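Long-range contacts in 3-phosphoshikimate 1-carboxyvinyltransferase (Streptomyces sviceus, PDB 7M0O), which probably catalyses transfer of the enolpyruvyl group of phosphoenolpyruvate to shikimate-3-phosphate, the sixth step of chorismate biosynthesis: residues 217-223 and 246-252; 291-297 and 318-322; 304-309 and 350-354; 327-331 and 343-348; 369-374 and 397-401. One frame throughout, in Å; residues are numbered along the deposited sequence.

Contact 2 is the one to bind the phosphate ion, between Asp295 and Lys322, both predicted to bind the substrate shikimate-3-phosphate, and the other contacts can be placed from it. Contact 4 is its close neighbour, with centres about 11 Å apart: Arg320 joins them, NH2 to Glu328 OE2 at 2.8 Å in a salt bridge and NH1 to Gly344 O at 2.6 Å in a probable hydrogen bond. Contact 3 encloses contact 4 along the chain and continues the same strand, 347-351. Contact 5 meets contact 4 where Phe372 CZ packs on Cys330 O, 4.0 Å away. Contact 1 comes within about 5 Å of contact 2, nearest atoms, without touching it.

Contact 1: residues 217-223 and 246-252; sequences YAIEPDA and LGTGALQ
The carboxylate of Glu220 and the amide of Gln252 lie side by side, the two planes within 24° of each other, their chains running in opposite directions. Along the amide's edge Gln252 NE2 spends both hydrogens: one goes to the anti lone pair of Glu220 OE1 at 2.9 Å, the other to Pro221 O, also 2.9 Å from NE2. Over the plane of the same amide comes Ala223 N, 2.9 Å from Gln252 OE1 and 43° out of the carbonyl plane. The other carboxylate oxygen is held too: Leu251 N gives a nearly straight bond of 2.7 Å to the syn lone pair of Glu220 OE2. With its CG anti to the carbonyl carbon (chi1 -73°) and an extended chain beyond, Glu220 carries its charge into the loop 246-252. In the fold, 217-223 links strand 216-218 to helix 223-235, and it probably forms part of the hinge between the two lobes of EPSP synthases. Asp222 caps that helix through Thr225 N. An alanine in place of Gln252 would remove the amide, and is likely to leave Pro221 O and Ala223 N without these mates and the Glu220 carboxylate less firmly fixed in rotation. Leu246 adds an apolar flank, CD2 lying 3.9 Å from Glu220 CB and CD1 4.0 Å from Ala223 CB, while the methyl CD1 of Leu251 rests 3.6 Å from Tyr217 OH.

Contact 2: residues 291-297 and 318-322; sequences RDISDTM and NTRVK. With PO4 (phosphate ion), chain B.
Asn318 reaches Arg291 and Ser294 because its CG sits between the backbone N and the carbonyl carbon (chi1 42°), which turns the amide across the gap. Asn318 ND2 donates to Arg291 O at 3.2 Å, arriving on a lone pair in the carbonyl plane and close to the plane of the amide itself. The other branch, Asn318 OD1, lies 3.4 Å from Ser294 CB, so both ends of the amide face the 291-297 loop. Lys322 bends at chi2 and chi3 before running straight to its ammonium, which meets the phosphate ion in a weak hydrogen bond of 3.3 Å from Lys322 NZ to phosphate O4. Asp295 OD2 stands 2.8 Å from phosphate O1, roughly at right angles round the ion from Lys322 NZ. Asp295 OD1 and Lys322 NZ, 4.0 Å apart, are near without forming a salt bridge. Arg326, Arg367 and His366 complete the grip on the ion, which probably came from the crystallisation liquor. Asp295 is the predicted proton acceptor, and Asn318 and Lys322 are predicted to bind shikimate-3-phosphate; the bound anion is consistent with a pocket made for phosphorylated substrates. Deeper in, Met297 CE packs against the Thr319 side chain, 3.7 Å from Thr319 CB. The two loops follow the parallel neighbouring strands 286-289 and 311-314 and lead into helices 297-303 and 326-336, the first helix forming a beta-alpha-beta crossover between those strands.

Contact 3: residues 304-309 and 350-354; sequences APFASA and IHPGP
Pro352 lays its ring against three carbonyl oxygens of 304-309, and its atoms can be read in order. Pro352 CB meets two of them at once, Ala307 O at 3.2 Å and Pro305 O at 3.3 Å. Pro352 CG has moved along the row: it is 3.4 Å from Ala307 O and 3.5 Å from Ala309 O. Pro352 CD then completes the row against Ala309 O, 3.5 Å away, close to where the ring returns to the backbone N. The next residue adds the directional bond, Gly353 N donating to Pro305 O at 3.2 Å, on a lone pair in the carbonyl plane and with an N-H...O angle of 150°. Further up the strand, Ile350 has CG2 anti to its backbone N (CG1 at chi1 -59°), and this branch touches Ala304 CB at 3.7 Å. Leu334 of helix 326-336 packs on both Ile350 and Pro305. Segment 304-309 is the turn between helix 297-303 and strand 311-314. The contact joins it to the end of strand 347-351, antiparallel to 311-314, where the side chain of Ile350 lies about 11 Å from that of Arg326, a predicted phosphoenolpyruvate-binding residue. Chemically, Pro352, with no N-H, can meet these oxygens through ring carbons alone, with at most weak C-H...O character, and the single hydrogen bond across these segments falls to the Gly353 amide that follows.

Contact 4: residues 327-331 and 343-348; sequences LEACA and TGPDWI
Leu327 pushes its forked end into the hollow formed by the hairpin 343-348, with both methyls against the carbonyl oxygen of Trp347. Leu327 CD1 rests 3.6 Å from Trp347 O, and Leu327 CD2 lies 3.6 Å from Thr343 CG2. The Leu327 CG is anti to the backbone N (chi1 -159°), which brings the branched end against the hairpin. The Thr343 methyl is itself a bump: beyond Leu327, Thr343 CG2 meets Ala331 CB at 3.9 Å, one helical turn further on, and fills the groove between those two side chains. Helix 326-336 is thus laid on the hairpin of strands 340-344 and 347-351, which follows it directly in the chain and closes the edge of a mixed four-stranded sheet. A second bump comes from the opposite direction. Ile348, extended with CG1 anti to the backbone N (chi1 178°), slides its CD1 into a dip in the helix surface lined by Leu327 O, Cys330 CB and Ala331 CB, with Ile348 CD1 3.9 Å from Leu327 O and 4.1 Å from each of the two CB atoms. Cys330 is covered in turn by Met297, Pro298 and Ala301 of helix 297-303. Trp347, whose CB points away from the helix, instead makes a cation-pi contact with Arg312.

Contact 5: residues 369-374 and 397-401; sequences VMSFAV and FHEAF
Met370 lies over one face of the Phe397 ring, with CG nearly on the ring normal, 3.5 Å from the centroid, in a CH-pi contact. Phe397 CG stands anti to its own backbone N (chi1 167°), which carries the ring under the thioether. The sulfur follows on the same face: Met370 SD stands 4.0 Å from the Phe397 centroid and 30° off the normal, a Met-aromatic contact. At the ring's edge, in its plane, Ala373 CB approaches Phe397 CZ to 3.9 Å. The opposite face carries Phe401 CB from the next turn of its own helix, holding the phenyl flat. These groups fill the space between helices 366-375 and 397-406, whose segments run nearly parallel, at 19° and with axes 11.6 Å apart. With an alanine in place of Phe397, a gap would probably open beneath Met370 and let the thioether turn. The Phe401 ring lies nearly parallel to that of Phe397 and offers a face to Ala373 CB, 4.1 Å from Phe401 CE2, which also lies 3.4 Å from Ala373 O. Phe401 CZ is 4.0 Å from Val374 CG2, the two side chains crossing at about a right angle. His398, hydrogen-bonded through NE2 to Pro387 O, brings CE1 to 4.1 Å from Val369 CG1.

Contact 1: residues 217-223 and 246-252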
# COMPACT_ATOMS: atom_id res chain seq x y z
N TYR A 217 17.31 -0.51 2.16
CA TYR A 217 15.94 -0.23 2.58
C TYR A 217 15.11 -1.49 2.44
O TYR A 217 14.94 -2.01 1.34
CB TYR A 217 15.31 0.92 1.78
CG TYR A 217 13.99 1.33 2.38
CD1 TYR A 217 13.94 2.18 3.49
CD2 TYR A 217 12.80 0.81 1.89
CE1 TYR A 217 12.72 2.51 4.07
CE2 TYR A 217 11.59 1.14 2.46
CZ TYR A 217 11.55 1.98 3.55
OH TYR A 217 10.33 2.30 4.11
N ALA A 218 14.60 -1.98 3.57
CA ALA A 218 13.74 -3.16 3.60
C ALA A 218 12.29 -2.75 3.40
O ALA A 218 11.78 -1.86 4.10
CB ALA A 218 13.90 -3.90 4.93
N ILE A 219 11.62 -3.42 2.46
CA ILE A 219 10.20 -3.18 2.18
C ILE A 219 9.36 -3.99 3.16
O ILE A 219 9.53 -5.21 3.29
CB ILE A 219 9.87 -3.57 0.73
CG1 ILE A 219 10.70 -2.75 -0.26
CG2 ILE A 219 8.34 -3.43 0.47
CD1 ILE A 219 10.54 -1.30 -0.07
N GLU A 220 8.43 -3.30 3.83
CA GLU A 220 7.54 -3.99 4.77
C GLU A 220 6.56 -4.89 4.02
O GLU A 220 6.03 -4.51 2.96
CB GLU A 220 6.73 -2.98 5.59
CG GLU A 220 7.51 -2.25 6.65
CD GLU A 220 6.72 -1.11 7.29
OE1 GLU A 220 5.45 -1.09 7.24
OE2 GLU A 220 7.37 -0.22 7.86
N PRO A 221 6.27 -6.08 4.54
CA PRO A 221 5.12 -6.84 4.04
C PRO A 221 3.85 -6.04 4.24
O PRO A 221 3.73 -5.24 5.17
CB PRO A 221 5.12 -8.11 4.90
CG PRO A 221 6.53 -8.19 5.45
CD PRO A 221 7.00 -6.79 5.61
N ASP A 222 2.88 -6.25 3.36
CA ASP A 222 1.61 -5.56 3.50
C ASP A 222 0.98 -5.92 4.85
O ASP A 222 0.69 -7.09 5.13
CB ASP A 222 0.67 -5.93 2.35
CG ASP A 222 -0.55 -5.04 2.29
OD1 ASP A 222 -1.40 -5.12 3.20
OD2 ASP A 222 -0.68 -4.27 1.31
N ALA A 223 0.77 -4.90 5.67
CA ALA A 223 0.26 -5.12 7.02
C ALA A 223 -1.23 -5.41 7.05
O ALA A 223 -1.71 -6.08 7.97
CB ALA A 223 0.58 -3.91 7.91
N LEU A 246 7.78 -6.59 9.81
CA LEU A 246 6.83 -5.72 10.49
C LEU A 246 7.28 -5.65 11.94
O LEU A 246 7.17 -6.65 12.67
CB LEU A 246 5.40 -6.25 10.37
CG LEU A 246 4.74 -6.16 9.00
CD1 LEU A 246 3.29 -6.67 9.08
CD2 LEU A 246 4.77 -4.73 8.47
N GLY A 247 7.80 -4.50 12.35
CA GLY A 247 8.35 -4.34 13.67
C GLY A 247 7.94 -3.02 14.31
O GLY A 247 7.01 -2.36 13.83
N THR A 248 8.65 -2.63 15.37
CA THR A 248 8.24 -1.47 16.15
C THR A 248 8.25 -0.19 15.33
O THR A 248 7.42 0.70 15.55
CB THR A 248 9.15 -1.29 17.38
OG1 THR A 248 9.29 -2.54 18.07
CG2 THR A 248 8.54 -0.27 18.34
N GLY A 249 9.18 -0.06 14.39
CA GLY A 249 9.21 1.17 13.63
C GLY A 249 8.36 1.16 12.37
O GLY A 249 8.61 1.95 11.46
N ALA A 250 7.35 0.29 12.31
CA ALA A 250 6.65 0.06 11.05
C ALA A 250 5.89 1.29 10.59
O ALA A 250 5.26 1.99 11.39
CB ALA A 250 5.68 -1.12 11.17
N LEU A 251 5.93 1.52 9.28
CA LEU A 251 5.26 2.67 8.68
C LEU A 251 3.76 2.47 8.53
O LEU A 251 3.02 3.45 8.53
CB LEU A 251 5.87 2.99 7.32
CG LEU A 251 7.36 3.30 7.30
CD1 LEU A 251 7.75 3.96 5.98
CD2 LEU A 251 7.76 4.17 8.49
N GLN A 252 3.29 1.23 8.38
CA GLN A 252 1.88 0.98 8.09
C GLN A 252 1.06 0.95 9.37
O GLN A 252 1.33 0.15 10.26
CB GLN A 252 1.72 -0.35 7.35
CG GLN A 252 2.32 -0.35 5.95
CD GLN A 252 2.37 -1.75 5.40
OE1 GLN A 252 1.43 -2.22 4.76
NE2 GLN A 252 3.45 -2.44 5.69

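Contact 2: residues 291-297 and 318-322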
# COMPACT_ATOMS: atom_id res chain seq x y z
N ARG A 291 -11.12 3.63 13.89
CA ARG A 291 -11.10 4.71 12.89
C ARG A 291 -9.81 4.71 12.08
O ARG A 291 -9.83 4.82 10.85
CB ARG A 291 -11.29 6.07 13.56
CG ARG A 291 -11.22 7.23 12.56
CD ARG A 291 -11.44 8.56 13.23
NE ARG A 291 -10.75 8.62 14.52
CZ ARG A 291 -9.48 8.98 14.68
NH1 ARG A 291 -8.75 9.34 13.63
NH2 ARG A 291 -8.95 8.99 15.89
N ASP A 292 -8.66 4.60 12.75
CA ASP A 292 -7.37 4.74 12.10
C ASP A 292 -6.80 3.42 11.60
O ASP A 292 -5.72 3.42 10.99
CB ASP A 292 -6.38 5.41 13.05
CG ASP A 292 -6.75 6.85 13.33
OD1 ASP A 292 -7.29 7.49 12.40
OD2 ASP A 292 -6.50 7.32 14.46
N ILE A 293 -7.48 2.29 11.82
CA ILE A 293 -7.08 1.00 11.26
C ILE A 293 -8.28 0.33 10.59
O ILE A 293 -8.47 -0.88 10.69
CB ILE A 293 -6.44 0.08 12.33
CG1 ILE A 293 -7.33 -0.06 13.58
CG2 ILE A 293 -5.06 0.61 12.73
CD1 ILE A 293 -6.90 -1.24 14.46
N SER A 294 -9.09 1.11 9.87
CA SER A 294 -10.42 0.63 9.50
C SER A 294 -10.42 -0.47 8.44
O SER A 294 -11.39 -1.23 8.37
CB SER A 294 -11.28 1.81 9.01
OG SER A 294 -10.72 2.43 7.88
N ASP A 295 -9.36 -0.60 7.62
CA ASP A 295 -9.30 -1.73 6.68
C ASP A 295 -9.27 -3.08 7.40
O ASP A 295 -9.54 -4.11 6.76
CB ASP A 295 -8.09 -1.59 5.77
CG ASP A 295 -8.29 -0.51 4.67
OD1 ASP A 295 -9.43 -0.06 4.46
OD2 ASP A 295 -7.31 -0.12 4.02
N THR A 296 -8.92 -3.11 8.69
CA THR A 296 -8.93 -4.34 9.48
C THR A 296 -10.18 -4.50 10.33
O THR A 296 -10.31 -5.52 11.04
CB THR A 296 -7.68 -4.44 10.39
OG1 THR A 296 -7.70 -3.45 11.44
CG2 THR A 296 -6.41 -4.31 9.57
N MET A 297 -11.13 -3.57 10.24
CA MET A 297 -12.42 -3.80 10.89
C MET A 297 -13.04 -5.13 10.50
O MET A 297 -13.51 -5.85 11.41
CB MET A 297 -13.38 -2.63 10.60
CG MET A 297 -14.80 -2.86 11.15
SD MET A 297 -15.88 -3.91 10.14
CE MET A 297 -16.10 -2.88 8.68
N ASN A 318 -16.10 5.46 8.07
CA ASN A 318 -15.34 5.37 6.82
C ASN A 318 -15.54 4.03 6.13
O ASN A 318 -15.41 3.94 4.90
CB ASN A 318 -13.85 5.64 7.07
CG ASN A 318 -13.31 4.96 8.34
OD1 ASN A 318 -13.89 4.00 8.84
ND2 ASN A 318 -12.20 5.48 8.87
N THR A 319 -15.85 2.97 6.88
CA THR A 319 -16.01 1.66 6.25
C THR A 319 -17.27 1.58 5.40
O THR A 319 -17.39 0.65 4.59
CB THR A 319 -16.05 0.54 7.29
OG1 THR A 319 -17.21 0.65 8.12
CG2 THR A 319 -14.80 0.59 8.18
N ARG A 320 -18.23 2.49 5.59
CA ARG A 320 -19.49 2.43 4.87
C ARG A 320 -19.36 2.98 3.45
O ARG A 320 -20.19 2.64 2.60
CB ARG A 320 -20.58 3.21 5.61
CG ARG A 320 -21.15 2.50 6.83
CD ARG A 320 -22.46 3.16 7.26
NE ARG A 320 -23.03 2.62 8.49
CZ ARG A 320 -23.88 1.60 8.54
NH1 ARG A 320 -24.36 1.20 9.71
NH2 ARG A 320 -24.24 0.96 7.43
N VAL A 321 -18.34 3.78 3.19
CA VAL A 321 -18.22 4.52 1.94
C VAL A 321 -17.09 3.98 1.08
O VAL A 321 -16.59 4.68 0.20
CB VAL A 321 -18.08 6.02 2.22
CG1 VAL A 321 -19.25 6.50 3.05
CG2 VAL A 321 -16.77 6.30 2.96
N LYS A 322 -16.66 2.75 1.32
CA LYS A 322 -15.80 2.04 0.39
C LYS A 322 -16.65 1.66 -0.83
O LYS A 322 -17.80 2.08 -0.97
CB LYS A 322 -15.16 0.82 1.05
CG LYS A 322 -14.42 1.11 2.36
CD LYS A 322 -13.17 1.93 2.15
CE LYS A 322 -12.12 1.17 1.36
NZ LYS A 322 -10.84 1.93 1.27
P PO4 B . -8.51 -1.24 0.58
O1 PO4 B . -7.64 -0.22 1.25
O2 PO4 B . -9.38 -1.88 1.64
O3 PO4 B . -7.63 -2.27 -0.09
O4 PO4 B . -9.35 -0.51 -0.44

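Contact 3: residues 304-309 and 350-354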
# COMPACT_ATOMS: atom_id res chain seq x y z
N ALA A 304 -14.97 -12.27 15.91
CA ALA A 304 -15.80 -11.95 17.06
C ALA A 304 -16.82 -13.02 17.44
O ALA A 304 -17.20 -13.06 18.63
CB ALA A 304 -16.51 -10.60 16.81
N PRO A 305 -17.32 -13.89 16.54
CA PRO A 305 -18.27 -14.93 17.00
C PRO A 305 -17.71 -15.82 18.10
O PRO A 305 -18.50 -16.44 18.83
CB PRO A 305 -18.55 -15.73 15.72
CG PRO A 305 -18.39 -14.72 14.63
CD PRO A 305 -17.27 -13.83 15.06
N PHE A 306 -16.39 -15.87 18.24
CA PHE A 306 -15.72 -16.75 19.20
C PHE A 306 -15.26 -16.02 20.46
O PHE A 306 -14.64 -16.65 21.32
CB PHE A 306 -14.53 -17.43 18.52
CG PHE A 306 -14.85 -17.94 17.14
CD1 PHE A 306 -15.48 -19.16 16.97
CD2 PHE A 306 -14.56 -17.18 16.02
CE1 PHE A 306 -15.79 -19.63 15.71
CE2 PHE A 306 -14.88 -17.64 14.75
CZ PHE A 306 -15.50 -18.87 14.60
N ALA A 307 -15.57 -14.74 20.60
CA ALA A 307 -15.12 -13.98 21.76
C ALA A 307 -15.95 -14.34 23.00
O ALA A 307 -16.99 -15.00 22.92
CB ALA A 307 -15.20 -12.47 21.49
N SER A 308 -15.45 -13.90 24.16
CA SER A 308 -16.06 -14.16 25.46
C SER A 308 -17.24 -13.26 25.79
O SER A 308 -17.94 -13.51 26.78
CB SER A 308 -15.02 -13.98 26.56
OG SER A 308 -14.78 -12.59 26.79
N ALA A 309 -17.45 -12.19 25.01
CA ALA A 309 -18.43 -11.14 25.30
C ALA A 309 -18.63 -10.33 24.03
O ALA A 309 -17.87 -10.53 23.07
CB ALA A 309 -17.94 -10.24 26.44
N ILE A 350 -21.16 -7.16 17.70
CA ILE A 350 -21.27 -8.57 17.36
C ILE A 350 -21.41 -9.37 18.65
O ILE A 350 -20.58 -9.25 19.56
CB ILE A 350 -20.05 -9.04 16.55
CG1 ILE A 350 -19.91 -8.21 15.26
CG2 ILE A 350 -20.16 -10.54 16.24
CD1 ILE A 350 -18.50 -7.96 14.82
N HIS A 351 -22.43 -10.23 18.70
CA HIS A 351 -22.70 -11.00 19.90
C HIS A 351 -22.29 -12.45 19.68
O HIS A 351 -22.87 -13.13 18.82
CB HIS A 351 -24.17 -10.88 20.27
CG HIS A 351 -24.56 -9.47 20.61
ND1 HIS A 351 -24.46 -8.98 21.89
CD2 HIS A 351 -24.97 -8.44 19.84
CE1 HIS A 351 -24.83 -7.71 21.90
NE2 HIS A 351 -25.14 -7.36 20.67
N PRO A 352 -21.29 -12.94 20.41
CA PRO A 352 -20.77 -14.28 20.15
C PRO A 352 -21.80 -15.36 20.39
O PRO A 352 -22.74 -15.21 21.18
CB PRO A 352 -19.59 -14.41 21.13
CG PRO A 352 -19.78 -13.32 22.13
CD PRO A 352 -20.51 -12.21 21.43
N GLY A 353 -21.60 -16.48 19.71
CA GLY A 353 -22.48 -17.62 19.79
C GLY A 353 -22.16 -18.60 18.67
O GLY A 353 -21.28 -18.35 17.83
N PRO A 354 -22.86 -19.73 18.64
CA PRO A 354 -22.57 -20.75 17.62
C PRO A 354 -22.83 -20.23 16.22
O PRO A 354 -23.76 -19.47 15.97
CB PRO A 354 -23.53 -21.89 17.98
CG PRO A 354 -23.95 -21.62 19.40
CD PRO A 354 -23.94 -20.15 19.56

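Contact 4: residues 327-331 and 343-348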
# COMPACT_ATOMS: atom_id res chain seq x y z
N LEU A 327 -19.39 -2.25 6.68
CA LEU A 327 -20.14 -2.45 7.92
C LEU A 327 -21.37 -3.31 7.66
O LEU A 327 -21.57 -4.33 8.32
CB LEU A 327 -20.50 -1.09 8.52
CG LEU A 327 -20.83 -1.00 10.02
CD1 LEU A 327 -20.63 0.41 10.60
CD2 LEU A 327 -22.25 -1.48 10.28
N GLU A 328 -22.17 -2.95 6.66
CA GLU A 328 -23.36 -3.74 6.36
C GLU A 328 -22.99 -5.14 5.86
O GLU A 328 -23.70 -6.11 6.16
CB GLU A 328 -24.24 -3.04 5.33
CG GLU A 328 -24.90 -1.77 5.82
CD GLU A 328 -25.94 -2.01 6.92
OE1 GLU A 328 -26.62 -3.05 6.91
OE2 GLU A 328 -26.05 -1.15 7.80
N ALA A 329 -21.93 -5.25 5.06
CA ALA A 329 -21.53 -6.55 4.52
C ALA A 329 -21.08 -7.50 5.62
O ALA A 329 -21.40 -8.69 5.60
CB ALA A 329 -20.42 -6.38 3.48
N CYS A 330 -20.35 -6.98 6.61
CA CYS A 330 -19.99 -7.80 7.76
C CYS A 330 -21.22 -8.26 8.54
O CYS A 330 -21.33 -9.43 8.92
CB CYS A 330 -19.02 -7.03 8.67
SG CYS A 330 -17.33 -7.01 8.02
N ALA A 331 -22.15 -7.33 8.79
CA ALA A 331 -23.36 -7.69 9.52
C ALA A 331 -24.18 -8.72 8.74
O ALA A 331 -24.68 -9.69 9.31
CB ALA A 331 -24.19 -6.44 9.80
N THR A 343 -26.25 -2.73 14.54
CA THR A 343 -25.44 -1.71 13.89
C THR A 343 -26.02 -0.33 14.14
O THR A 343 -27.21 -0.16 14.46
CB THR A 343 -25.31 -1.92 12.37
OG1 THR A 343 -26.58 -1.74 11.72
CG2 THR A 343 -24.74 -3.31 12.03
N GLY A 344 -25.15 0.67 14.00
CA GLY A 344 -25.54 2.06 14.04
C GLY A 344 -24.82 2.83 12.96
O GLY A 344 -24.11 2.26 12.11
N PRO A 345 -24.98 4.15 12.96
CA PRO A 345 -24.37 4.95 11.89
C PRO A 345 -22.90 4.66 11.66
O PRO A 345 -22.47 4.60 10.51
CB PRO A 345 -24.61 6.39 12.35
CG PRO A 345 -25.85 6.30 13.15
CD PRO A 345 -25.83 4.96 13.85
N ASP A 346 -22.13 4.45 12.73
CA ASP A 346 -20.69 4.31 12.59
C ASP A 346 -20.14 3.23 13.50
O ASP A 346 -18.98 3.32 13.94
CB ASP A 346 -19.97 5.63 12.86
CG ASP A 346 -20.18 6.15 14.28
OD1 ASP A 346 -21.00 5.60 15.04
OD2 ASP A 346 -19.52 7.15 14.64
N TRP A 347 -20.93 2.20 13.80
CA TRP A 347 -20.50 1.15 14.72
C TRP A 347 -21.21 -0.15 14.38
O TRP A 347 -22.26 -0.16 13.72
CB TRP A 347 -20.75 1.54 16.19
CG TRP A 347 -22.20 1.82 16.57
CD1 TRP A 347 -22.82 3.04 16.63
CD2 TRP A 347 -23.19 0.85 16.96
NE1 TRP A 347 -24.13 2.89 17.06
CE2 TRP A 347 -24.38 1.56 17.26
CE3 TRP A 347 -23.19 -0.54 17.09
CZ2 TRP A 347 -25.56 0.92 17.67
CZ3 TRP A 347 -24.36 -1.18 17.51
CH2 TRP A 347 -25.53 -0.45 17.78
N ILE A 348 -20.60 -1.25 14.81
CA ILE A 348 -21.18 -2.59 14.68
C ILE A 348 -20.88 -3.36 15.96
O ILE A 348 -19.76 -3.30 16.48
CB ILE A 348 -20.62 -3.31 13.44
CG1 ILE A 348 -21.18 -4.73 13.33
CG2 ILE A 348 -19.09 -3.32 13.43
CD1 ILE A 348 -20.86 -5.41 12.00

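Contact 5: residues 369-374 and 397-401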
# COMPACT_ATOMS: atom_id res chain seq x y z
N VAL A 369 -13.83 -11.41 1.73
CA VAL A 369 -13.43 -12.80 1.50
C VAL A 369 -12.30 -13.20 2.44
O VAL A 369 -12.33 -14.26 3.08
CB VAL A 369 -13.04 -13.01 0.02
CG1 VAL A 369 -12.42 -14.41 -0.17
CG2 VAL A 369 -14.26 -12.85 -0.85
N MET A 370 -11.26 -12.36 2.53
CA MET A 370 -10.12 -12.75 3.36
C MET A 370 -10.50 -12.83 4.83
O MET A 370 -10.03 -13.71 5.55
CB MET A 370 -8.96 -11.78 3.13
CG MET A 370 -8.33 -11.95 1.74
SD MET A 370 -6.81 -11.04 1.42
CE MET A 370 -7.42 -9.39 1.22
N SER A 371 -11.37 -11.93 5.29
CA SER A 371 -11.76 -11.95 6.70
C SER A 371 -12.54 -13.21 7.05
O SER A 371 -12.21 -13.87 8.05
CB SER A 371 -12.59 -10.71 7.05
OG SER A 371 -11.81 -9.55 6.96
N PHE A 372 -13.55 -13.58 6.25
CA PHE A 372 -14.37 -14.74 6.60
C PHE A 372 -13.67 -16.05 6.28
O PHE A 372 -14.10 -17.10 6.80
CB PHE A 372 -15.74 -14.65 5.92
CG PHE A 372 -16.65 -13.64 6.58
CD1 PHE A 372 -17.31 -13.94 7.76
CD2 PHE A 372 -16.77 -12.36 6.05
CE1 PHE A 372 -18.10 -13.00 8.39
CE2 PHE A 372 -17.57 -11.41 6.68
CZ PHE A 372 -18.24 -11.73 7.85
N ALA A 373 -12.58 -16.02 5.52
CA ALA A 373 -11.71 -17.19 5.46
C ALA A 373 -11.19 -17.54 6.85
O ALA A 373 -11.04 -18.72 7.18
CB ALA A 373 -10.55 -16.94 4.49
N VAL A 374 -10.87 -16.53 7.67
CA VAL A 374 -10.40 -16.84 9.02
C VAL A 374 -11.50 -17.52 9.82
O VAL A 374 -11.25 -18.47 10.57
CB VAL A 374 -9.89 -15.56 9.73
CG1 VAL A 374 -9.34 -15.94 11.08
CG2 VAL A 374 -8.83 -14.86 8.90
N PHE A 397 -3.51 -15.34 -2.20
CA PHE A 397 -4.03 -15.43 -0.83
C PHE A 397 -4.53 -16.83 -0.50
O PHE A 397 -4.30 -17.34 0.61
CB PHE A 397 -5.17 -14.43 -0.60
CG PHE A 397 -5.93 -14.71 0.68
CD1 PHE A 397 -5.45 -14.28 1.90
CD2 PHE A 397 -7.10 -15.48 0.66
CE1 PHE A 397 -6.15 -14.54 3.09
CE2 PHE A 397 -7.79 -15.77 1.83
CZ PHE A 397 -7.31 -15.30 3.05
N HIS A 398 -5.28 -17.45 -1.41
CA HIS A 398 -5.88 -18.73 -1.07
C HIS A 398 -4.83 -19.81 -0.88
O HIS A 398 -5.02 -20.71 -0.06
CB HIS A 398 -6.88 -19.16 -2.14
CG HIS A 398 -8.10 -18.30 -2.19
ND1 HIS A 398 -9.04 -18.28 -1.19
CD2 HIS A 398 -8.52 -17.41 -3.12
CE1 HIS A 398 -10.01 -17.44 -1.51
NE2 HIS A 398 -9.71 -16.90 -2.68
N GLU A 399 -3.71 -19.71 -1.60
CA GLU A 399 -2.62 -20.66 -1.42
C GLU A 399 -1.94 -20.45 -0.07
O GLU A 399 -1.74 -21.41 0.69
CB GLU A 399 -1.61 -20.52 -2.56
CG GLU A 399 -2.20 -20.77 -3.92
CD GLU A 399 -1.51 -20.00 -5.04
OE1 GLU A 399 -0.40 -19.46 -4.81
OE2 GLU A 399 -2.07 -19.95 -6.14
N ALA A 400 -1.61 -19.20 0.24
CA ALA A 400 -0.94 -18.88 1.50
C ALA A 400 -1.80 -19.26 2.70
O ALA A 400 -1.28 -19.77 3.70
CB ALA A 400 -0.62 -17.39 1.57
N PHE A 401 -3.11 -19.01 2.63
CA PHE A 401 -3.96 -19.33 3.77
C PHE A 401 -4.14 -20.83 3.91
O PHE A 401 -4.19 -21.35 5.03
CB PHE A 401 -5.32 -18.62 3.63
CG PHE A 401 -6.06 -18.49 4.94
CD1 PHE A 401 -5.66 -17.54 5.87
CD2 PHE A 401 -7.12 -19.32 5.24
CE1 PHE A 401 -6.33 -17.41 7.08
CE2 PHE A 401 -7.80 -19.20 6.45
CZ PHE A 401 -7.40 -18.25 7.37